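Local coordinates for protein alkaline serine protease AL20 (Nesterenkonia abyssinica, PDB 3CP7) that probably cleaves peptide bonds as a secreted, thermostable alkaline serine protease of the trypsin-like fold, at residues S126-P131 / P172-N177. Numbering follows the deposited sequence.
Sequences SAYGYP and PWFLGN
Ser126 and Phe174 form an antiparallel hydrogen-bonded pair, Ser126 N giving to Phe174 O at 2.9 Å and Phe174 N to Ser126 O at 2.8 Å, where strand 126-129 runs beside strand 172-175 with their directions 156° apart. This is the interior of the C-terminal six-stranded sheet of the trypsin-like fold: strand 142-150 flanks the first strand and strand 183-191 the second. One residue on, Ala127 faces Trp173 as a non-hydrogen-bonded pair, and Pro172 O takes two donors, Tyr128 N at 3.0 Å and, more weakly, the CA-H of Ala127. Pro172 has no amide hydrogen to give back, so its part in the pairing is that of acceptor.

The side chains divide between the two faces of the sheet. On one, the Ala127 methyl lies 3.5 Å from Trp173 CD1, at the pyrrole end of the indole, while Trp173 NE1 is held by Asn187 on strand 183-191. On the other, Tyr128 and Phe174 put their rings on the same side, and the Phe174 torsion, with CG anti to the carbonyl carbon (chi1 -59°), turns its ring toward Tyr128. Their planes are inclined at 50°; Tyr128 CD1 and CE1 come up at the edge of the Phe174 ring, CD1 lying 3.7 Å from Phe174 CD1. The Ile9 side chain, from strand 9-16, touches both residues. With Phe174 cut back to an alanine, a gap would probably open beside Tyr128 CD1, leaving the tyrosine ring without that neighbour. Past the strand end, the chain turns at Gly176, whose carbonyl approaches Ser126. The Ser126 hydroxyl also accepts from Gly178 N, and its OG donates to Gly176 O at a modelled 2.7 Å, though the position of that hydroxyl oxygen is less certain.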
# COMPACT_ATOMS: atom_id res chain seq x y z
N SER A 126 -14.05 -16.88 16.78
CA SER A 126 -14.26 -15.99 17.91
C SER A 126 -13.75 -14.62 17.50
O SER A 126 -12.56 -14.46 17.18
CB SER A 126 -13.48 -16.50 19.12
OG SER A 126 -13.93 -17.79 19.49
N ALA A 127 -14.65 -13.64 17.46
CA ALA A 127 -14.31 -12.27 17.04
C ALA A 127 -14.37 -11.33 18.23
O ALA A 127 -15.22 -11.49 19.10
CB ALA A 127 -15.26 -11.80 15.95
N TYR A 128 -13.47 -10.36 18.27
CA TYR A 128 -13.32 -9.47 19.42
C TYR A 128 -13.28 -8.02 18.99
O TYR A 128 -12.86 -7.71 17.87
CB TYR A 128 -12.05 -9.83 20.21
CG TYR A 128 -12.18 -11.19 20.84
CD1 TYR A 128 -11.89 -12.34 20.12
CD2 TYR A 128 -12.63 -11.32 22.16
CE1 TYR A 128 -12.05 -13.60 20.69
CE2 TYR A 128 -12.79 -12.58 22.74
CZ TYR A 128 -12.51 -13.70 21.99
OH TYR A 128 -12.65 -14.96 22.54
N GLY A 129 -13.68 -7.13 19.88
CA GLY A 129 -13.53 -5.71 19.59
C GLY A 129 -13.99 -4.84 20.73
O GLY A 129 -14.42 -5.35 21.79
N TYR A 130 -13.89 -3.53 20.51
CA TYR A 130 -14.30 -2.51 21.46
C TYR A 130 -15.49 -1.72 20.92
O TYR A 130 -15.35 -0.55 20.54
CB TYR A 130 -13.13 -1.58 21.76
CG TYR A 130 -12.08 -2.23 22.64
CD1 TYR A 130 -11.08 -3.03 22.10
CD2 TYR A 130 -12.11 -2.05 24.02
CE1 TYR A 130 -10.12 -3.63 22.90
CE2 TYR A 130 -11.16 -2.65 24.84
CZ TYR A 130 -10.16 -3.43 24.27
OH TYR A 130 -9.21 -4.03 25.07
N PRO A 131 -16.68 -2.35 20.91
CA PRO A 131 -17.85 -1.64 20.38
C PRO A 131 -18.14 -0.40 21.24
O PRO A 131 -17.99 -0.45 22.47
CB PRO A 131 -18.98 -2.67 20.51
CG PRO A 131 -18.52 -3.61 21.58
CD PRO A 131 -17.03 -3.70 21.41
N PRO A 172 -10.11 -8.48 15.75
CA PRO A 172 -9.69 -9.74 15.14
C PRO A 172 -10.76 -10.83 15.13
O PRO A 172 -11.56 -10.93 16.07
CB PRO A 172 -8.53 -10.18 16.03
CG PRO A 172 -8.88 -9.62 17.38
CD PRO A 172 -9.51 -8.28 17.09
N TRP A 173 -10.76 -11.62 14.06
CA TRP A 173 -11.44 -12.92 14.05
C TRP A 173 -10.38 -13.99 14.24
O TRP A 173 -9.46 -14.09 13.43
CB TRP A 173 -12.11 -13.17 12.71
CG TRP A 173 -13.34 -12.38 12.42
CD1 TRP A 173 -13.70 -11.15 12.92
CD2 TRP A 173 -14.36 -12.75 11.48
NE1 TRP A 173 -14.91 -10.76 12.38
CE2 TRP A 173 -15.32 -11.71 11.48
CE3 TRP A 173 -14.57 -13.87 10.65
CZ2 TRP A 173 -16.47 -11.76 10.69
CZ3 TRP A 173 -15.70 -13.91 9.85
CH2 TRP A 173 -16.64 -12.86 9.87
N PHE A 174 -10.52 -14.78 15.29
CA PHE A 174 -9.62 -15.91 15.52
C PHE A 174 -10.32 -17.20 15.16
O PHE A 174 -11.49 -17.41 15.51
CB PHE A 174 -9.18 -15.97 16.99
CG PHE A 174 -8.47 -14.74 17.46
CD1 PHE A 174 -9.03 -13.92 18.43
CD2 PHE A 174 -7.24 -14.40 16.93
CE1 PHE A 174 -8.35 -12.78 18.87
CE2 PHE A 174 -6.56 -13.25 17.35
CZ PHE A 174 -7.11 -12.45 18.33
N LEU A 175 -9.60 -18.06 14.44
CA LEU A 175 -10.08 -19.42 14.22
C LEU A 175 -10.26 -20.13 15.56
O LEU A 175 -9.39 -20.06 16.43
CB LEU A 175 -9.10 -20.18 13.32
CG LEU A 175 -9.13 -19.70 11.87
CD1 LEU A 175 -7.87 -20.09 11.12
CD2 LEU A 175 -10.37 -20.21 11.16
N GLY A 176 -11.41 -20.78 15.72
CA GLY A 176 -11.67 -21.59 16.92
C GLY A 176 -12.25 -20.82 18.08
O GLY A 176 -12.82 -19.73 17.90
N ASN A 177 -12.14 -21.38 19.29
CA ASN A 177 -12.76 -20.75 20.46
C ASN A 177 -11.74 -20.02 21.31
O ASN A 177 -10.71 -20.58 21.70
CB ASN A 177 -13.60 -21.75 21.30
CG ASN A 177 -14.98 -21.15 21.75
OD1 ASN A 177 -15.04 -20.28 22.62
ND2 ASN A 177 -16.05 -21.61 21.13